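Local coordinates for protein FkbI (Streptomyces hygroscopicus, PDB 1R2J), which binds FAD and probably acts as an acyl-ACP dehydrogenase in making the methoxymalonyl extender unit of the polyketide FK520, at residues H139-T144 with H191-L196; G314-A319 with R335-A340. All coordinates share one frame; numbering follows the deposited sequence.

Contact 1 (H139-T144 with H191-L196). With FAD (flavin-adenine dinucleotide), chain B.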
loop_
_atom_site.group_PDB
_atom_site.type_symbol
_atom_site.label_atom_id
_atom_site.label_comp_id
_atom_site.label_asym_id
_atom_site.label_seq_id
_atom_site.Cartn_x
_atom_site.Cartn_y
_atom_site.Cartn_z
ATOM N N HIS A 139 3.873 -0.820 -20.629
ATOM C CA HIS A 139 4.069 0.390 -19.849
ATOM C C HIS A 139 3.130 0.370 -18.646
ATOM O O HIS A 139 1.958 0.021 -18.773
ATOM C CB HIS A 139 3.758 1.614 -20.720
ATOM C CG HIS A 139 4.020 2.928 -20.049
ATOM N ND1 HIS A 139 3.458 3.269 -18.836
ATOM C CD2 HIS A 139 4.765 3.994 -20.429
ATOM C CE1 HIS A 139 3.845 4.487 -18.500
ATOM N NE2 HIS A 139 4.638 4.949 -19.450
ATOM N N LYS A 140 3.653 0.728 -17.479
ATOM C CA LYS A 140 2.847 0.783 -16.263
ATOM C C LYS A 140 2.976 2.201 -15.725
ATOM O O LYS A 140 3.971 2.881 -15.989
ATOM C CB LYS A 140 3.347 -0.217 -15.215
ATOM C CG LYS A 140 3.205 -1.685 -15.608
ATOM C CD LYS A 140 1.760 -2.048 -15.926
ATOM C CE LYS A 140 1.629 -3.508 -16.344
ATOM N NZ LYS A 140 0.232 -3.882 -16.735
ATOM N N VAL A 141 1.974 2.649 -14.976
ATOM C CA VAL A 141 1.995 3.993 -14.424
ATOM C C VAL A 141 1.857 3.996 -12.912
ATOM O O VAL A 141 1.329 3.050 -12.323
ATOM C CB VAL A 141 0.852 4.851 -15.004
ATOM C CG1 VAL A 141 1.046 5.038 -16.501
ATOM C CG2 VAL A 141 -0.496 4.192 -14.701
ATOM N N TRP A 142 2.354 5.062 -12.291
ATOM C CA TRP A 142 2.262 5.231 -10.845
ATOM C C TRP A 142 2.680 4.066 -9.962
ATOM O O TRP A 142 2.167 3.931 -8.855
ATOM C CB TRP A 142 0.833 5.612 -10.470
ATOM C CG TRP A 142 0.553 7.043 -10.628
ATOM C CD1 TRP A 142 0.075 7.674 -11.738
ATOM C CD2 TRP A 142 0.744 8.053 -9.638
ATOM N NE1 TRP A 142 -0.047 9.021 -11.499
ATOM C CE2 TRP A 142 0.357 9.280 -10.215
ATOM C CE3 TRP A 142 1.206 8.040 -8.316
ATOM C CZ2 TRP A 142 0.416 10.489 -9.514
ATOM C CZ3 TRP A 142 1.265 9.240 -7.620
ATOM C CH2 TRP A 142 0.870 10.449 -8.223
ATOM N N THR A 143 3.607 3.237 -10.420
ATOM C CA THR A 143 4.041 2.093 -9.624
ATOM C C THR A 143 4.722 2.519 -8.326
ATOM O O THR A 143 5.791 3.128 -8.346
ATOM C CB THR A 143 5.005 1.209 -10.425
ATOM O OG1 THR A 143 4.461 0.991 -11.731
ATOM C CG2 THR A 143 5.186 -0.136 -9.740
ATOM N N THR A 144 4.100 2.190 -7.196
ATOM C CA THR A 144 4.649 2.544 -5.889
ATOM C C THR A 144 5.969 1.846 -5.570
ATOM O O THR A 144 6.125 0.652 -5.826
ATOM C CB THR A 144 3.658 2.206 -4.759
ATOM O OG1 THR A 144 2.466 2.982 -4.920
ATOM C CG2 THR A 144 4.284 2.513 -3.399
ATOM N N HIS A 191 7.054 6.702 -6.381
ATOM C CA HIS A 191 6.167 6.333 -7.485
ATOM C C HIS A 191 6.915 6.538 -8.794
ATOM O O HIS A 191 7.681 7.483 -8.934
ATOM C CB HIS A 191 4.926 7.233 -7.497
ATOM C CG HIS A 191 4.281 7.388 -6.157
ATOM N ND1 HIS A 191 3.571 6.375 -5.552
ATOM C CD2 HIS A 191 4.282 8.420 -5.284
ATOM C CE1 HIS A 191 3.165 6.775 -4.361
ATOM N NE2 HIS A 191 3.584 8.013 -4.174
ATOM N N ALA A 192 6.692 5.660 -9.760
ATOM C CA ALA A 192 7.359 5.808 -11.042
ATOM C C ALA A 192 6.667 4.989 -12.116
ATOM O O ALA A 192 6.109 3.931 -11.835
ATOM C CB ALA A 192 8.816 5.384 -10.914
ATOM N N ASP A 193 6.684 5.496 -13.346
ATOM C CA ASP A 193 6.083 4.777 -14.457
ATOM C C ASP A 193 7.139 3.791 -14.938
ATOM O O ASP A 193 8.339 4.033 -14.781
ATOM C CB ASP A 193 5.715 5.727 -15.602
ATOM C CG ASP A 193 4.705 6.790 -15.191
ATOM O OD1 ASP A 193 3.886 6.530 -14.280
ATOM O OD2 ASP A 193 4.720 7.885 -15.792
ATOM N N LEU A 194 6.695 2.687 -15.522
ATOM C CA LEU A 194 7.613 1.676 -16.021
ATOM C C LEU A 194 7.540 1.580 -17.542
ATOM O O LEU A 194 6.472 1.363 -18.115
ATOM C CB LEU A 194 7.274 0.311 -15.412
ATOM C CG LEU A 194 7.170 0.228 -13.889
ATOM C CD1 LEU A 194 6.854 -1.205 -13.474
ATOM C CD2 LEU A 194 8.473 0.701 -13.260
ATOM N N HIS A 195 8.680 1.752 -18.196
ATOM C CA HIS A 195 8.741 1.649 -19.647
ATOM C C HIS A 195 9.434 0.330 -19.960
ATOM O O HIS A 195 10.616 0.154 -19.666
ATOM C CB HIS A 195 9.530 2.822 -20.219
ATOM C CG HIS A 195 8.999 4.157 -19.801
ATOM N ND1 HIS A 195 7.808 4.664 -20.273
ATOM C CD2 HIS A 195 9.486 5.081 -18.939
ATOM C CE1 HIS A 195 7.584 5.842 -19.720
ATOM N NE2 HIS A 195 8.587 6.119 -18.906
ATOM N N LEU A 196 8.683 -0.603 -20.532
ATOM C CA LEU A 196 9.221 -1.913 -20.867
ATOM C C LEU A 196 9.320 -2.110 -22.379
ATOM O O LEU A 196 8.328 -2.415 -23.043
ATOM C CB LEU A 196 8.338 -3.006 -20.261
ATOM C CG LEU A 196 8.119 -2.954 -18.745
ATOM C CD1 LEU A 196 7.105 -4.013 -18.350
ATOM C CD2 LEU A 196 9.435 -3.167 -18.014
HETATM P PA FAD B . -10.060 6.179 -13.580
HETATM O O1A FAD B . -9.784 4.815 -13.147
HETATM O O2A FAD B . -9.596 7.011 -14.746
HETATM O O5B FAD B . -10.476 7.184 -12.504
HETATM C C5B FAD B . -11.846 7.183 -12.578
HETATM C C4B FAD B . -12.626 8.021 -11.624
HETATM O O4B FAD B . -13.885 7.505 -12.183
HETATM C C3B FAD B . -12.496 7.420 -10.261
HETATM O O3B FAD B . -12.929 8.350 -9.324
HETATM C C2B FAD B . -13.337 6.234 -10.293
HETATM O O2B FAD B . -13.875 5.687 -9.061
HETATM C C1B FAD B . -14.476 6.594 -11.291
HETATM N N9A FAD B . -14.910 5.446 -12.016
HETATM C C8A FAD B . -14.270 4.666 -13.016
HETATM N N7A FAD B . -14.962 3.662 -13.466
HETATM C C5A FAD B . -16.150 3.724 -12.763
HETATM C C6A FAD B . -17.311 2.945 -12.777
HETATM N N6A FAD B . -17.464 1.886 -13.584
HETATM N N1A FAD B . -18.338 3.293 -11.920
HETATM C C2A FAD B . -18.220 4.357 -11.092
HETATM N N3A FAD B . -17.106 5.198 -11.005
HETATM C C4A FAD B . -16.117 4.751 -11.925
HETATM N N1 FAD B . -1.188 1.262 -9.600
HETATM C C2 FAD B . -0.436 0.085 -9.643
HETATM O O2 FAD B . -0.621 -0.787 -10.512
HETATM N N3 FAD B . 0.554 -0.120 -8.692
HETATM C C4 FAD B . 0.888 0.790 -7.656
HETATM O O4 FAD B . 1.816 0.503 -6.840
HETATM C C4X FAD B . 0.149 1.952 -7.647
HETATM N N5 FAD B . 0.496 2.912 -6.602
HETATM C C5X FAD B . -0.211 4.132 -6.571
HETATM C C6 FAD B . 0.073 5.136 -5.607
HETATM C C7 FAD B . -0.581 6.404 -5.553
HETATM C C7M FAD B . -0.203 7.425 -4.482
HETATM C C8 FAD B . -1.574 6.679 -6.534
HETATM C C8M FAD B . -2.328 7.994 -6.622
HETATM C C9 FAD B . -1.901 5.736 -7.474
HETATM C C9A FAD B . -1.263 4.442 -7.514
HETATM N N10 FAD B . -1.576 3.389 -8.522
HETATM C C10 FAD B . -0.882 2.177 -8.612
HETATM C "C1'" FAD B . -2.663 3.838 -9.282
HETATM C "C2'" FAD B . -4.088 3.377 -8.632
HETATM O "O2'" FAD B . -4.161 2.025 -9.171
HETATM C "C3'" FAD B . -5.052 4.166 -9.321
HETATM O "O3'" FAD B . -5.616 5.121 -8.388
HETATM C "C4'" FAD B . -6.343 3.773 -10.083
HETATM O "O4'" FAD B . -6.334 2.717 -11.005
HETATM C "C5'" FAD B . -6.460 5.065 -10.743
HETATM O "O5'" FAD B . -6.951 5.010 -12.048
HETATM P P FAD B . -6.915 6.422 -12.849
HETATM O O1P FAD B . -6.796 5.271 -13.610
HETATM O O2P FAD B . -7.017 7.144 -14.219
HETATM O O3P FAD B . -8.493 6.412 -13.241
#
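Lys140 and Leu194 form a hydrogen-bonded antiparallel pair: Lys140 N donates to Leu194 O, and Leu194 N to Lys140 O at 2.8 Å. Beyond it the register slips by one residue, a beta bulge at the corner where Trp142 adopts phi 49°. Asp193 bridges the slip, its OD1 accepting Trp142 N at 2.9 Å, before Ala192 N bonds to Thr143 O.

Among the rings, His139 receives Leu194 O over one face and lies beside His195. The Trp142 six-membered ring meets the His191 ring obliquely, planes 52° apart, with Trp142 CZ3 over a face of His191.

The flavin of FAD lies beside Trp142, Thr144 and His191, all three residues of its pocket. Thr144 N donates to FAD O4, and Thr144 OG1, anti to the carbonyl carbon (chi1 -63°), turns to the flavin and donates to FAD N5 at 2.6 Å. Trp142 CE3 packs 3.6 Å from FAD C8, while His191 CE1 touches FAD C7M at 3.4 Å; His191 NE2 is held by Cys186 O.

The pair belongs to the beta domain of the acyl-CoA dehydrogenase fold, where strand 175-179 flanks 192-196 and strand 151-156 packs against Lys140, Leu194 and Leu196.

Contact 2 (G314-A319 with R335-A340)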
loop_
_atom_site.group_PDB
_atom_site.type_symbol
_atom_site.label_atom_id
_atom_site.label_comp_id
_atom_site.label_asym_id
_atom_site.label_seq_id
_atom_site.Cartn_x
_atom_site.Cartn_y
_atom_site.Cartn_z
ATOM N N GLY A 314 -11.520 11.887 8.639
ATOM C CA GLY A 314 -10.806 12.153 9.880
ATOM C C GLY A 314 -9.688 13.169 9.707
ATOM O O GLY A 314 -9.491 14.043 10.550
ATOM N N ALA A 315 -8.952 13.063 8.608
ATOM C CA ALA A 315 -7.850 13.979 8.354
ATOM C C ALA A 315 -8.362 15.410 8.205
ATOM O O ALA A 315 -7.744 16.338 8.715
ATOM C CB ALA A 315 -7.074 13.543 7.102
ATOM N N ALA A 316 -9.493 15.588 7.520
ATOM C CA ALA A 316 -10.057 16.926 7.343
ATOM C C ALA A 316 -10.495 17.497 8.691
ATOM O O ALA A 316 -10.327 18.687 8.958
ATOM C CB ALA A 316 -11.243 16.886 6.371
ATOM N N THR A 317 -11.046 16.634 9.539
ATOM C CA THR A 317 -11.511 17.023 10.870
ATOM C C THR A 317 -10.338 17.429 11.763
ATOM O O THR A 317 -10.407 18.432 12.482
ATOM C CB THR A 317 -12.282 15.863 11.520
ATOM O OG1 THR A 317 -13.449 15.589 10.733
ATOM C CG2 THR A 317 -12.695 16.202 12.950
ATOM N N ALA A 318 -9.256 16.654 11.705
ATOM C CA ALA A 318 -8.070 16.940 12.504
ATOM C C ALA A 318 -7.444 18.256 12.041
ATOM O O ALA A 318 -6.982 19.057 12.855
ATOM C CB ALA A 318 -7.048 15.797 12.381
ATOM N N ALA A 319 -7.420 18.474 10.730
ATOM C CA ALA A 319 -6.854 19.708 10.204
ATOM C C ALA A 319 -7.654 20.890 10.733
ATOM O O ALA A 319 -7.092 21.939 11.033
ATOM C CB ALA A 319 -6.874 19.698 8.677
ATOM N N ARG A 335 0.020 16.069 6.123
ATOM C CA ARG A 335 0.267 14.906 5.280
ATOM C C ARG A 335 -0.908 13.924 5.272
ATOM O O ARG A 335 -1.219 13.330 4.237
ATOM C CB ARG A 335 1.536 14.186 5.748
ATOM C CG ARG A 335 2.807 14.997 5.555
ATOM C CD ARG A 335 4.051 14.209 5.935
ATOM N NE ARG A 335 4.267 14.125 7.380
ATOM C CZ ARG A 335 3.947 13.085 8.142
ATOM N NH1 ARG A 335 3.380 12.014 7.612
ATOM N NH2 ARG A 335 4.222 13.110 9.441
ATOM N N ALA A 336 -1.549 13.745 6.424
ATOM C CA ALA A 336 -2.692 12.838 6.518
ATOM C C ALA A 336 -3.785 13.292 5.553
ATOM O O ALA A 336 -4.408 12.482 4.872
ATOM C CB ALA A 336 -3.242 12.824 7.947
ATOM N N TYR A 337 -4.009 14.602 5.506
ATOM C CA TYR A 337 -5.034 15.178 4.649
ATOM C C TYR A 337 -4.798 14.795 3.178
ATOM O O TYR A 337 -5.709 14.296 2.500
ATOM C CB TYR A 337 -5.047 16.701 4.836
ATOM C CG TYR A 337 -6.164 17.414 4.112
ATOM C CD1 TYR A 337 -7.505 17.113 4.378
ATOM C CD2 TYR A 337 -5.885 18.404 3.174
ATOM C CE1 TYR A 337 -8.543 17.790 3.723
ATOM C CE2 TYR A 337 -6.913 19.081 2.513
ATOM C CZ TYR A 337 -8.236 18.769 2.793
ATOM O OH TYR A 337 -9.244 19.429 2.130
ATOM N N ARG A 338 -3.573 15.012 2.694
ATOM C CA ARG A 338 -3.225 14.677 1.309
ATOM C C ARG A 338 -3.111 13.174 1.074
ATOM O O ARG A 338 -3.526 12.672 0.026
ATOM C CB ARG A 338 -1.894 15.331 0.901
ATOM C CG ARG A 338 -1.978 16.833 0.605
ATOM C CD ARG A 338 -0.624 17.409 0.156
ATOM N NE ARG A 338 0.373 17.404 1.228
ATOM C CZ ARG A 338 1.365 16.521 1.345
ATOM N NH1 ARG A 338 1.520 15.552 0.443
ATOM N NH2 ARG A 338 2.190 16.584 2.387
ATOM N N ASP A 339 -2.543 12.461 2.043
ATOM C CA ASP A 339 -2.354 11.019 1.911
ATOM C C ASP A 339 -3.664 10.248 1.906
ATOM O O ASP A 339 -3.842 9.350 1.093
ATOM C CB ASP A 339 -1.450 10.468 3.029
ATOM C CG ASP A 339 -0.038 11.045 2.993
ATOM O OD1 ASP A 339 0.359 11.627 1.961
ATOM O OD2 ASP A 339 0.684 10.903 4.003
ATOM N N ALA A 340 -4.573 10.604 2.811
ATOM C CA ALA A 340 -5.863 9.928 2.922
ATOM C C ALA A 340 -6.707 10.105 1.659
ATOM O O ALA A 340 -7.430 9.195 1.254
ATOM C CB ALA A 340 -6.631 10.445 4.155
#
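Ala315 and Tyr337 bring the two helices together, their CA atoms only 4.8 Å apart. The methyl of Ala315 points at the backbone of the second helix, its CB lying 3.6 Å from Tyr337 CA and equally near Ala336 O. Two further methyls join it. Ala336 CB comes to 4.0 Å from Ala315 CB, and Ala340, one turn further on, brings its CB to 4.3 Å from the same methyl. The Ala315 methyl thus sits against a patch formed by Ala336, Ala340 and the main chain at Tyr337. No hydrogen bond crosses between the segments; the polar backbone groups are used along each helix, as in Ala319 N to Ala315 O and Ala340 N to Ala336 O.

Segments 314-319 and 335-340 run antiparallel, crossing at -159° with their axes 8.3 Å apart at closest, a spacing allowed by alanine at the facing positions. They belong to helices 297-322 and 332-345 of the C-terminal helical domain characteristic of acyl-CoA dehydrogenases, joined by a short connection into an up-and-down pair. Helix 219-248 packs beside both, its Cys240 touching Ala315 and Ala336, while Leu271 of helix 262-287 lies against Ala318.

The one aromatic contribution comes from Tyr337. Its CG stands anti to the backbone N (chi1 -174°), which carries the ring alongside the first helix toward Ala316. There Ala316 CB meets the edge of the ring, near its plane, 3.9 Å from Tyr337 CE1, and Tyr337 CD1 is as close to Ala316 CA. This ring lies on the solvent-exposed border of the contact, whereas Ala315, Ala336 and Ala340 are buried.

Contact 1 and contact 2 lie in series along the chain and in different parts of it, the middle beta domain and the C-terminal helical domain, with centres about 26 Å apart and nearest atoms about 8 Å apart. Contact 1 touches FAD directly. Contact 2 is more remote: the side chain of Ala340 is about 11 Å from FAD and about 10 Å from that of Ile345, an FAD-binding residue on the same helix 332-345. The loop residue Cys186 links the two neighbourhoods: besides holding His191 of contact 1, it donates its backbone N to Asp339 OD1 on the second helix of contact 2.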